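Local coordinates for protein fructose-2,6-bisphosphatase TIGAR B (Danio rerio, PDB 3E9D) that probably hydrolyses fructose-2,6-bisphosphate, and fructose-1,6-bisphosphate as well, through a phosphohistidine intermediate, thereby restraining glycolysis and diverting sugar into the pentose phosphate pathway, at residues T14-R18 with D19-Q23; R44-D48 with L49-N53; T130-K133 with M134-S138; Q141-F144 with E145-S149; R61-Q64 with T65-I69. All coordinates share one frame; numbering follows the deposited sequence.

Contact 1 of 5, residues T14-R18 with D19-Q23; sequences TQYNR and DKLLQ. With PO4 (phosphate ion), chain C.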
# COMPACT_ATOMS: atom_id res chain seq x y z
N THR A 14 -6.34 11.52 10.16
CA THR A 14 -5.91 12.10 11.44
C THR A 14 -6.30 13.58 11.44
O THR A 14 -6.68 14.14 10.39
CB THR A 14 -4.38 12.01 11.64
OG1 THR A 14 -3.74 12.76 10.60
CG2 THR A 14 -3.91 10.55 11.58
N GLN A 15 -6.17 14.23 12.59
CA GLN A 15 -6.42 15.68 12.64
C GLN A 15 -5.41 16.43 11.77
O GLN A 15 -5.77 17.44 11.16
CB GLN A 15 -6.45 16.24 14.08
CG GLN A 15 -6.98 17.70 14.15
CD GLN A 15 -8.44 17.83 13.68
OE1 GLN A 15 -9.28 16.99 13.99
NE2 GLN A 15 -8.74 18.89 12.94
N TYR A 16 -4.18 15.92 11.69
CA TYR A 16 -3.16 16.52 10.80
C TYR A 16 -3.60 16.49 9.33
O TYR A 16 -3.46 17.50 8.63
CB TYR A 16 -1.79 15.84 10.96
CG TYR A 16 -0.90 16.44 12.04
CD1 TYR A 16 -1.43 16.84 13.27
CD2 TYR A 16 0.47 16.59 11.84
CE1 TYR A 16 -0.62 17.39 14.27
CE2 TYR A 16 1.29 17.14 12.83
CZ TYR A 16 0.75 17.53 14.04
OH TYR A 16 1.56 18.06 15.02
N ASN A 17 -4.14 15.35 8.88
CA ASN A 17 -4.69 15.22 7.53
C ASN A 17 -5.78 16.28 7.30
O ASN A 17 -5.75 17.00 6.30
CB ASN A 17 -5.30 13.84 7.28
CG ASN A 17 -4.25 12.72 7.20
OD1 ASN A 17 -4.56 11.57 7.52
ND2 ASN A 17 -3.02 13.06 6.81
N ARG A 18 -6.72 16.37 8.24
CA ARG A 18 -7.80 17.33 8.14
C ARG A 18 -7.29 18.78 8.04
O ARG A 18 -7.80 19.57 7.26
CB ARG A 18 -8.77 17.17 9.32
CG ARG A 18 -9.81 18.29 9.47
CD ARG A 18 -10.89 18.23 8.41
NE ARG A 18 -11.56 16.92 8.38
CZ ARG A 18 -12.59 16.56 9.17
NH1 ARG A 18 -13.08 17.42 10.08
NH2 ARG A 18 -13.11 15.35 9.05
N ASP A 19 -6.28 19.13 8.85
CA ASP A 19 -5.77 20.50 8.87
C ASP A 19 -4.73 20.75 7.79
O ASP A 19 -4.16 21.83 7.71
CB ASP A 19 -5.21 20.83 10.25
CG ASP A 19 -6.26 20.74 11.34
OD1 ASP A 19 -7.46 20.90 11.04
OD2 ASP A 19 -5.88 20.48 12.51
N LYS A 20 -4.49 19.74 6.95
CA LYS A 20 -3.52 19.78 5.85
C LYS A 20 -2.11 20.13 6.32
O LYS A 20 -1.40 20.95 5.71
CB LYS A 20 -4.01 20.69 4.72
CG LYS A 20 -5.37 20.30 4.18
CD LYS A 20 -5.80 21.23 3.06
CE LYS A 20 -7.21 20.88 2.54
NZ LYS A 20 -7.23 19.53 1.89
N LEU A 21 -1.71 19.50 7.43
CA LEU A 21 -0.34 19.56 7.93
C LEU A 21 0.43 18.31 7.49
O LEU A 21 -0.13 17.23 7.47
CB LEU A 21 -0.35 19.64 9.46
CG LEU A 21 -1.21 20.74 10.08
CD1 LEU A 21 -1.13 20.66 11.60
CD2 LEU A 21 -0.75 22.09 9.58
N LEU A 22 1.71 18.47 7.15
CA LEU A 22 2.53 17.34 6.72
C LEU A 22 2.77 16.34 7.83
O LEU A 22 3.24 16.70 8.92
CB LEU A 22 3.88 17.80 6.19
CG LEU A 22 4.05 18.02 4.69
CD1 LEU A 22 5.47 18.49 4.48
CD2 LEU A 22 3.77 16.74 3.87
N GLN A 23 2.46 15.07 7.55
CA GLN A 23 2.61 14.02 8.55
C GLN A 23 3.57 12.93 8.09
O GLN A 23 3.25 12.16 7.19
CB GLN A 23 1.23 13.43 8.88
CG GLN A 23 1.08 13.00 10.33
CD GLN A 23 -0.31 12.47 10.65
OE1 GLN A 23 -0.56 12.07 11.76
NE2 GLN A 23 -1.17 12.42 9.66
P PO4 C . 0.09 10.07 5.69
O1 PO4 C . 0.79 9.38 6.83
O2 PO4 C . -0.55 9.10 4.73
O3 PO4 C . -1.01 10.96 6.21
O4 PO4 C . 1.06 10.96 4.95
O HOH W 1 -1.53 15.48 6.13
O HOH W 2 -7.12 17.40 3.73
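Thr14 OG1 meets the side-chain amide of Gln23, accepting from NE2 at 2.8 Å on a bent path of 133°. Thr14 OG1 also accepts from Asn17 N at 3.1 Å, while Thr14 N donates to Asn17 OD1. Thr14 and Asn17, both short and polar, thus make a capping box at the start of helix 15-18. Thr14 holds OG1 between its own N and carbonyl carbon (chi1 62°), where it reaches the amide N-H of the first turn. Asn17 ND2 gives one bond to the phosphate, to O3 at 3.0 Å and nearly straight (167°), and another to a water that donates to Leu21 O. At the far end Lys20, with positive phi, closes a Schellman motif in which Leu21 N donates to Tyr16 O at 2.9 Å. Leu21 CD1 covers one face of the Tyr16 ring. On the outer side Gln15 NE2 reaches Asp19 OD1 at 3.0 Å. Because Asn17 OD1 is taken up by Thr14 N and by Asn217, the carboxamide turns its ND2, and not its oxygen, to the anion beside the catalytic His11.

Contact 2 of 5, residues R44-D48 with L49-N53; sequences RYLKD and LHFTN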
# COMPACT_ATOMS: atom_id res chain seq x y z
N ARG A 44 -15.51 -3.25 7.06
CA ARG A 44 -16.76 -3.81 6.53
C ARG A 44 -16.67 -4.17 5.02
O ARG A 44 -17.14 -5.20 4.60
CB ARG A 44 -17.91 -2.83 6.75
CG ARG A 44 -18.31 -2.70 8.21
CD ARG A 44 -19.67 -2.00 8.35
NE ARG A 44 -19.61 -0.60 7.90
CZ ARG A 44 -19.22 0.42 8.65
NH1 ARG A 44 -18.84 0.24 9.92
NH2 ARG A 44 -19.23 1.63 8.14
N TYR A 45 -16.04 -3.31 4.24
CA TYR A 45 -15.89 -3.56 2.80
C TYR A 45 -15.06 -4.83 2.52
O TYR A 45 -15.40 -5.61 1.64
CB TYR A 45 -15.32 -2.33 2.12
CG TYR A 45 -15.16 -2.44 0.61
CD1 TYR A 45 -16.26 -2.29 -0.23
CD2 TYR A 45 -13.90 -2.66 0.04
CE1 TYR A 45 -16.13 -2.40 -1.61
CE2 TYR A 45 -13.75 -2.77 -1.34
CZ TYR A 45 -14.87 -2.63 -2.15
OH TYR A 45 -14.73 -2.70 -3.51
N LEU A 46 -14.02 -5.05 3.32
CA LEU A 46 -13.09 -6.16 3.12
C LEU A 46 -13.41 -7.39 3.99
O LEU A 46 -12.61 -8.32 4.04
CB LEU A 46 -11.66 -5.68 3.41
CG LEU A 46 -11.12 -4.50 2.59
CD1 LEU A 46 -9.79 -3.97 3.21
CD2 LEU A 46 -11.00 -4.90 1.09
N LYS A 47 -14.58 -7.39 4.65
CA LYS A 47 -14.88 -8.35 5.72
C LYS A 47 -14.94 -9.80 5.27
O LYS A 47 -14.71 -10.70 6.09
CB LYS A 47 -16.17 -7.98 6.47
CG LYS A 47 -17.48 -8.26 5.74
CD LYS A 47 -18.66 -7.92 6.67
CE LYS A 47 -20.05 -8.07 6.05
NZ LYS A 47 -20.11 -8.63 4.69
N ASP A 48 -15.25 -10.03 3.99
CA ASP A 48 -15.41 -11.38 3.46
C ASP A 48 -14.14 -11.92 2.81
O ASP A 48 -14.16 -13.00 2.19
CB ASP A 48 -16.57 -11.45 2.45
CG ASP A 48 -17.91 -11.01 3.05
OD1 ASP A 48 -18.36 -11.62 4.05
OD2 ASP A 48 -18.50 -10.02 2.55
N LEU A 49 -13.04 -11.18 2.93
CA LEU A 49 -11.75 -11.65 2.39
C LEU A 49 -10.93 -12.29 3.49
O LEU A 49 -10.89 -11.79 4.61
CB LEU A 49 -10.94 -10.49 1.78
CG LEU A 49 -11.62 -9.85 0.56
CD1 LEU A 49 -11.04 -8.46 0.24
CD2 LEU A 49 -11.55 -10.79 -0.65
N HIS A 50 -10.28 -13.41 3.17
CA HIS A 50 -9.30 -13.98 4.08
C HIS A 50 -7.91 -13.42 3.77
O HIS A 50 -7.31 -13.72 2.72
CB HIS A 50 -9.31 -15.51 4.00
CG HIS A 50 -8.36 -16.18 4.94
ND1 HIS A 50 -7.79 -17.41 4.67
CD2 HIS A 50 -7.86 -15.80 6.14
CE1 HIS A 50 -6.99 -17.75 5.66
NE2 HIS A 50 -7.01 -16.79 6.57
N PHE A 51 -7.42 -12.58 4.66
CA PHE A 51 -6.03 -12.14 4.59
C PHE A 51 -5.17 -13.14 5.34
O PHE A 51 -5.27 -13.26 6.55
CB PHE A 51 -5.89 -10.73 5.15
CG PHE A 51 -6.73 -9.71 4.41
CD1 PHE A 51 -6.43 -9.37 3.09
CD2 PHE A 51 -7.81 -9.09 5.04
CE1 PHE A 51 -7.19 -8.43 2.39
CE2 PHE A 51 -8.60 -8.13 4.36
CZ PHE A 51 -8.28 -7.80 3.03
N THR A 52 -4.35 -13.89 4.60
CA THR A 52 -3.42 -14.87 5.18
C THR A 52 -2.25 -14.17 5.84
O THR A 52 -1.57 -14.74 6.69
CB THR A 52 -2.87 -15.83 4.09
OG1 THR A 52 -2.33 -15.05 3.01
CG2 THR A 52 -4.00 -16.73 3.54
N ASN A 53 -1.98 -12.94 5.44
CA ASN A 53 -0.83 -12.22 5.96
C ASN A 53 -1.17 -10.76 6.06
O ASN A 53 -1.86 -10.23 5.19
CB ASN A 53 0.35 -12.38 4.99
CG ASN A 53 0.74 -13.83 4.78
OD1 ASN A 53 0.19 -14.52 3.92
ND2 ASN A 53 1.69 -14.30 5.58
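Leu46 and Leu49 both turn CG to the side opposite their own carbonyl carbon (chi1 -58° and -64°), with the second torsion extended in each, and this common shape sets Leu46 CD2 against Leu49 CD1 at 3.7 Å. Phe51 takes the same first torsion, -60°, which swings its ring back toward the helix end. The ring meets Leu46 with its edge: Phe51 CZ lies 4.0 Å from Leu46 CB, close to the ring plane, and the two side chains run at about a right angle. Leu49 CB meanwhile lies over one face of that ring, toward its rim. Branched leucines suit this place because each can present one methyl to its neighbour while the rest of the side chain fills space beside a flat ring.

Leu46 is the first residue to leave helical geometry after helix 33-45, and residues Leu46 to Leu49 form a type I beta turn. Its closing bond runs from Leu49 N to Leu46 O, 3.1 Å long, the donor standing well above the carbonyl plane. The chain thus turns out of the helix and runs on to strand 53-56 of the central sheet. At the outer corner of the turn Lys47 and Asp48, polar residues fit for the surface, are joined by a salt bridge, NZ to OD2 at 3.0 Å, the carboxylate being met on its syn side. The backbone beyond the turn is held by side chains of another loop: Asn73 donates to Leu49 O, and Ser76 and Thr79 bond to Phe51 N and O. The Phe51 ring also meets that of His177, in strand 177-182, edge-to-face.

Contact 3 of 5, residues T130-K133 with M134-S138; sequences TRFK and MFLKS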
# COMPACT_ATOMS: atom_id res chain seq x y z
N THR A 130 13.60 2.79 -2.44
CA THR A 130 14.48 1.76 -1.91
C THR A 130 13.85 1.00 -0.74
O THR A 130 13.96 -0.23 -0.67
CB THR A 130 15.85 2.37 -1.53
OG1 THR A 130 16.47 2.86 -2.73
CG2 THR A 130 16.77 1.34 -0.85
N ARG A 131 13.18 1.71 0.17
CA ARG A 131 12.46 1.06 1.28
C ARG A 131 11.37 0.09 0.79
O ARG A 131 11.25 -1.04 1.30
CB ARG A 131 11.86 2.09 2.24
CG ARG A 131 12.91 2.82 3.09
CD ARG A 131 12.27 3.44 4.32
NE ARG A 131 11.52 4.68 4.08
CZ ARG A 131 10.19 4.79 4.16
NH1 ARG A 131 9.43 3.73 4.43
NH2 ARG A 131 9.62 5.97 3.99
N PHE A 132 10.58 0.53 -0.19
CA PHE A 132 9.57 -0.34 -0.79
C PHE A 132 10.20 -1.56 -1.47
O PHE A 132 9.70 -2.68 -1.31
CB PHE A 132 8.66 0.41 -1.76
CG PHE A 132 7.58 -0.46 -2.36
CD1 PHE A 132 6.61 -1.05 -1.55
CD2 PHE A 132 7.53 -0.69 -3.73
CE1 PHE A 132 5.60 -1.85 -2.08
CE2 PHE A 132 6.51 -1.48 -4.29
CZ PHE A 132 5.55 -2.06 -3.47
N LYS A 133 11.30 -1.36 -2.19
CA LYS A 133 12.04 -2.47 -2.82
C LYS A 133 12.52 -3.48 -1.78
O LYS A 133 12.44 -4.70 -2.01
CB LYS A 133 13.25 -1.96 -3.62
CG LYS A 133 12.92 -1.24 -4.94
CD LYS A 133 14.22 -0.86 -5.66
CE LYS A 133 14.04 0.30 -6.62
NZ LYS A 133 15.38 0.92 -6.96
N MET A 134 13.01 -2.98 -0.65
CA MET A 134 13.42 -3.86 0.46
C MET A 134 12.22 -4.58 1.06
O MET A 134 12.30 -5.77 1.41
CB MET A 134 14.16 -3.06 1.54
CG MET A 134 15.51 -2.48 1.08
SD MET A 134 16.16 -1.29 2.31
CE MET A 134 16.32 -2.35 3.77
N PHE A 135 11.12 -3.86 1.18
CA PHE A 135 9.89 -4.47 1.66
C PHE A 135 9.43 -5.59 0.74
O PHE A 135 9.05 -6.67 1.21
CB PHE A 135 8.75 -3.44 1.84
CG PHE A 135 7.42 -4.10 2.15
CD1 PHE A 135 7.16 -4.62 3.42
CD2 PHE A 135 6.45 -4.27 1.17
CE1 PHE A 135 5.95 -5.27 3.72
CE2 PHE A 135 5.23 -4.91 1.46
CZ PHE A 135 5.00 -5.42 2.75
N LEU A 136 9.44 -5.34 -0.57
CA LEU A 136 9.05 -6.37 -1.55
C LEU A 136 9.89 -7.62 -1.46
O LEU A 136 9.37 -8.73 -1.50
CB LEU A 136 9.11 -5.84 -2.98
CG LEU A 136 7.96 -5.01 -3.52
CD1 LEU A 136 8.17 -4.79 -5.01
CD2 LEU A 136 6.60 -5.65 -3.27
N LYS A 137 11.21 -7.43 -1.33
CA LYS A 137 12.12 -8.56 -1.20
C LYS A 137 11.79 -9.39 0.05
O LYS A 137 11.70 -10.62 -0.01
CB LYS A 137 13.57 -8.03 -1.19
CG LYS A 137 14.63 -9.11 -1.24
CD LYS A 137 16.04 -8.50 -1.24
CE LYS A 137 17.10 -9.59 -1.11
NZ LYS A 137 17.07 -10.25 0.23
N SER A 138 11.56 -8.72 1.17
CA SER A 138 11.15 -9.36 2.42
C SER A 138 9.77 -10.06 2.30
O SER A 138 9.58 -11.19 2.77
CB SER A 138 11.11 -8.28 3.51
OG SER A 138 10.71 -8.81 4.76
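Phe132 and Leu136, four residues apart, make the main side-chain contact here: the leucine lies over one face of the phenyl ring. Leu136 CG stands 4.0 Å from the centroid of the Phe132 ring, 21° off the normal and shifted toward the rim, a CH-pi contact. The two methyls spread over the same part of the ring: Leu136 CD2 lies 3.7 Å from Phe132 CZ, and CD1 beside CE2 of the same ring. Phe132 sends CG anti to its backbone N (chi1 -178°), which leans the ring along the helix toward Leu136, while Leu136 keeps CG beside its own N and turns back to meet it. Phe135 adds a looser touch, its CD2 lying 4.1 Å from Phe132 CE1.

On the exposed side Met134 SD passes Thr130 CG2 at 4.2 Å, a flexible thioether beside a methyl. Thr130 turns its hydroxyl back to Glu126 O, one turn earlier, as threonines in helices often do.

Regular main-chain bonds set this spacing, such as Leu136 N to Phe132 O at 2.8 Å. Farther out, Ser190 and His193 of helix 184-197 receive the Phe132 ring, whereas Phe135 turns to Asp84 and Leu87. The guanidinium of buried Arg131 is held by a salt bridge to Glu123 and a bond to Arg88 O, a neighbour of Glu89, the inferred proton donor/acceptor. This is the i to i+4 packing of an amphipathic alpha helix, here helix 125-146, with its apolar side against the body of the histidine phosphatase fold.

Contact 4 of 5, residues Q141-F144 with E145-S149; sequences QRMF and EEHGS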
# COMPACT_ATOMS: atom_id res chain seq x y z
N GLN A 141 9.94 -13.32 0.15
CA GLN A 141 10.60 -14.39 0.89
C GLN A 141 9.66 -14.98 1.95
O GLN A 141 9.53 -16.20 2.06
CB GLN A 141 11.92 -13.90 1.51
CG GLN A 141 12.66 -14.96 2.36
CD GLN A 141 13.08 -16.19 1.55
OE1 GLN A 141 13.50 -16.09 0.39
NE2 GLN A 141 12.99 -17.37 2.18
N ARG A 142 8.98 -14.10 2.68
CA ARG A 142 8.02 -14.54 3.70
C ARG A 142 6.81 -15.27 3.11
O ARG A 142 6.38 -16.26 3.67
CB ARG A 142 7.56 -13.35 4.57
CG ARG A 142 6.65 -13.79 5.75
CD ARG A 142 6.04 -12.59 6.47
NE ARG A 142 7.07 -11.79 7.13
CZ ARG A 142 7.47 -11.98 8.39
NH1 ARG A 142 6.93 -12.93 9.14
NH2 ARG A 142 8.42 -11.21 8.90
N MET A 143 6.26 -14.77 2.00
CA MET A 143 5.11 -15.43 1.36
C MET A 143 5.52 -16.81 0.84
O MET A 143 4.78 -17.79 0.98
CB MET A 143 4.51 -14.59 0.21
CG MET A 143 3.87 -13.23 0.62
SD MET A 143 2.58 -13.34 1.91
CE MET A 143 3.57 -12.91 3.32
N PHE A 144 6.70 -16.87 0.24
CA PHE A 144 7.19 -18.12 -0.32
C PHE A 144 7.43 -19.16 0.77
O PHE A 144 7.04 -20.30 0.62
CB PHE A 144 8.46 -17.88 -1.13
CG PHE A 144 8.79 -19.00 -2.07
CD1 PHE A 144 8.21 -19.06 -3.32
CD2 PHE A 144 9.69 -19.99 -1.70
CE1 PHE A 144 8.52 -20.09 -4.19
CE2 PHE A 144 10.00 -21.03 -2.55
CZ PHE A 144 9.42 -21.08 -3.80
N GLU A 145 8.08 -18.76 1.87
CA GLU A 145 8.36 -19.67 2.99
C GLU A 145 7.09 -20.21 3.64
O GLU A 145 7.05 -21.34 4.08
CB GLU A 145 9.11 -18.94 4.10
CG GLU A 145 10.56 -18.73 3.87
CD GLU A 145 11.12 -17.66 4.80
OE1 GLU A 145 10.33 -17.08 5.58
OE2 GLU A 145 12.33 -17.38 4.72
N GLU A 146 6.07 -19.36 3.74
CA GLU A 146 4.85 -19.77 4.40
C GLU A 146 3.84 -20.51 3.52
O GLU A 146 3.01 -21.26 4.03
CB GLU A 146 4.17 -18.57 5.02
CG GLU A 146 2.79 -18.90 5.53
CD GLU A 146 2.20 -17.82 6.42
OE1 GLU A 146 2.89 -16.79 6.68
OE2 GLU A 146 1.04 -18.03 6.86
N HIS A 147 3.87 -20.30 2.21
CA HIS A 147 2.78 -20.83 1.39
C HIS A 147 3.19 -21.93 0.40
O HIS A 147 2.74 -21.97 -0.73
CB HIS A 147 2.01 -19.69 0.72
CG HIS A 147 1.40 -18.74 1.70
ND1 HIS A 147 0.27 -19.05 2.43
CD2 HIS A 147 1.78 -17.50 2.10
CE1 HIS A 147 -0.03 -18.04 3.22
NE2 HIS A 147 0.87 -17.09 3.04
N GLY A 148 4.04 -22.85 0.86
CA GLY A 148 4.43 -24.03 0.06
C GLY A 148 3.24 -24.82 -0.44
O GLY A 148 3.27 -25.37 -1.54
N SER A 149 2.18 -24.88 0.36
CA SER A 149 0.93 -25.57 -0.01
C SER A 149 0.24 -24.96 -1.22
O SER A 149 -0.60 -25.61 -1.83
CB SER A 149 -0.06 -25.55 1.14
OG SER A 149 0.51 -26.17 2.28
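Gln141 and Glu145 lie one turn apart near the C-terminal end of helix 125-146, and their polar ends form an i to i+4 side-chain bridge. Gln141 bends at its second torsion, folding its amide along the helix, whereas Glu145 stays extended beyond CG. The two chains slant across each other with amide and carboxylate planes 70° apart. NE2 of Gln141 reaches OE2 of Glu145 at 2.6 Å and almost straight, 171°; OE2 lies in the plane of the amide, yet the N-H comes to the carboxylate from above its plane. Such flexible polar chains suit the surface of the helix, and the short bond may draw strength from the acid's charge.

On the inner side Met143 and His147 make a second pair. The thioether stands at the edge of the imidazole, Met143 SD being 5.1 Å from the His147 centroid and 75° off its normal. Glu146 CG covers one face of that ring. The carboxamide of Asn53 in strand 53-56 bonds to both residues: ND2 donates to Glu146 OE1, and OD1 pairs with His147 NE2. His147 leaves helical geometry, yet His147 N still donates to Met143 O at 2.9 Å, and His147 CD2 lies 3.2 Å from the same Met143 O.

Contact 5 of 5, residues R61-Q64 with T65-I69; sequences RAIQ and TAEII. With PO4 (phosphate ion), chain C.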
# COMPACT_ATOMS: atom_id res chain seq x y z
N ARG A 61 -1.26 5.63 13.49
CA ARG A 61 -2.41 5.84 12.60
C ARG A 61 -2.67 4.63 11.69
O ARG A 61 -3.81 4.30 11.40
CB ARG A 61 -2.29 7.15 11.78
CG ARG A 61 -1.03 7.28 10.89
CD ARG A 61 -0.77 8.76 10.58
NE ARG A 61 0.34 9.00 9.65
CZ ARG A 61 1.61 9.21 10.02
NH1 ARG A 61 1.93 9.20 11.31
NH2 ARG A 61 2.54 9.45 9.11
N ALA A 62 -1.58 3.99 11.26
CA ALA A 62 -1.64 2.80 10.39
C ALA A 62 -1.99 1.54 11.18
O ALA A 62 -2.87 0.74 10.77
CB ALA A 62 -0.28 2.63 9.64
N ILE A 63 -1.31 1.35 12.32
CA ILE A 63 -1.64 0.25 13.22
C ILE A 63 -3.13 0.22 13.61
O ILE A 63 -3.77 -0.83 13.56
CB ILE A 63 -0.76 0.26 14.50
CG1 ILE A 63 0.71 0.04 14.10
CG2 ILE A 63 -1.26 -0.83 15.51
CD1 ILE A 63 1.71 0.44 15.14
N GLN A 64 -3.67 1.37 14.01
CA GLN A 64 -5.10 1.46 14.36
C GLN A 64 -6.04 1.09 13.21
O GLN A 64 -7.05 0.43 13.41
CB GLN A 64 -5.44 2.87 14.81
CG GLN A 64 -4.85 3.26 16.13
CD GLN A 64 -5.23 4.68 16.47
OE1 GLN A 64 -4.72 5.63 15.88
NE2 GLN A 64 -6.15 4.83 17.42
N THR A 65 -5.68 1.52 12.00
CA THR A 65 -6.46 1.22 10.81
C THR A 65 -6.44 -0.27 10.54
O THR A 65 -7.49 -0.90 10.32
CB THR A 65 -5.93 2.01 9.59
OG1 THR A 65 -6.04 3.41 9.88
CG2 THR A 65 -6.74 1.68 8.30
N ALA A 66 -5.24 -0.86 10.61
CA ALA A 66 -5.11 -2.31 10.42
C ALA A 66 -5.90 -3.08 11.48
O ALA A 66 -6.56 -4.09 11.16
CB ALA A 66 -3.65 -2.72 10.44
N GLU A 67 -5.86 -2.61 12.73
CA GLU A 67 -6.55 -3.30 13.82
C GLU A 67 -8.08 -3.28 13.58
O GLU A 67 -8.77 -4.26 13.83
CB GLU A 67 -6.24 -2.67 15.17
CG GLU A 67 -4.83 -2.95 15.67
CD GLU A 67 -4.50 -2.16 16.93
OE1 GLU A 67 -5.03 -1.03 17.10
OE2 GLU A 67 -3.69 -2.66 17.75
N ILE A 68 -8.57 -2.14 13.11
CA ILE A 68 -10.01 -1.98 12.87
C ILE A 68 -10.44 -2.81 11.66
O ILE A 68 -11.51 -3.42 11.67
CB ILE A 68 -10.39 -0.50 12.72
CG1 ILE A 68 -10.31 0.17 14.10
CG2 ILE A 68 -11.82 -0.34 12.16
CD1 ILE A 68 -10.08 1.68 14.04
N ILE A 69 -9.60 -2.87 10.64
CA ILE A 69 -9.92 -3.67 9.48
C ILE A 69 -10.00 -5.16 9.86
O ILE A 69 -10.94 -5.86 9.48
CB ILE A 69 -8.92 -3.41 8.32
CG1 ILE A 69 -9.22 -2.02 7.70
CG2 ILE A 69 -9.00 -4.51 7.28
CD1 ILE A 69 -8.11 -1.49 6.79
P PO4 C . 0.09 10.07 5.69
O1 PO4 C . 0.79 9.38 6.83
O2 PO4 C . -0.55 9.10 4.73
O3 PO4 C . -1.01 10.96 6.21
O4 PO4 C . 1.06 10.96 4.95
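Arg61 O and Thr65 OG1 make the chief polar contact along this helix: the hydroxyl donates to the carbonyl at 2.8 Å, close to the line of its C=O. Thr65 N reaches Arg61 O only weakly, at 3.4 Å, so the side chain is the main donor here. OG1 in turn accepts from Gly12 N, which ties the helix to the loop next to the catalytic His11.

Ile63 and Glu67 run side by side along the helix in van der Waals contact, Ile63 CG2 lying 3.8 Å from Glu67 OE2. Ala62 and Ala66, small enough for close approach, lie against Val56 of strand 53-56, and Ile68 packs on helix 33-45.

The charged contact faces the phosphate. Arg61, its CG set between the backbone N and the carbonyl carbon (chi1 58°) and the chain then extended to NE, presents the edge of its guanidinium, and NE and NH2 each reach O1 of the ion at 2.9 Å. NH2 also bonds to Gly24 O, which fixes the rotation of the flat group. Arg10, Asn17, His183 and Gly184 bind the same ion. Such an arginine, on the helix of a beta-alpha-beta unit, belongs to the phosphate pocket of the histidine phosphatase superfamily.

Contacts 1, 2, 3 and 5 are partly buried, whereas contact 4 is at the surface. Contacts 1 and 5 touch, Gln23 O lying 3.4 Å from Arg61 NH2, and each turns one N-H-bearing group to the phosphate, an amide from a capped helical turn in the first and a guanidinium in the second. Contacts 3 and 4 both lie on helix 125-146, about 17 Å apart between centres; contact 3 is mainly apolar, contact 4 is led by a polar bridge at the helix end. Contact 2, away from the annotated sites and held by leucines and a phenylalanine, leads from helix 33-45 to Asn53, whose amide joins it to contact 4, and Leu46 packs on Ile69 of contact 5.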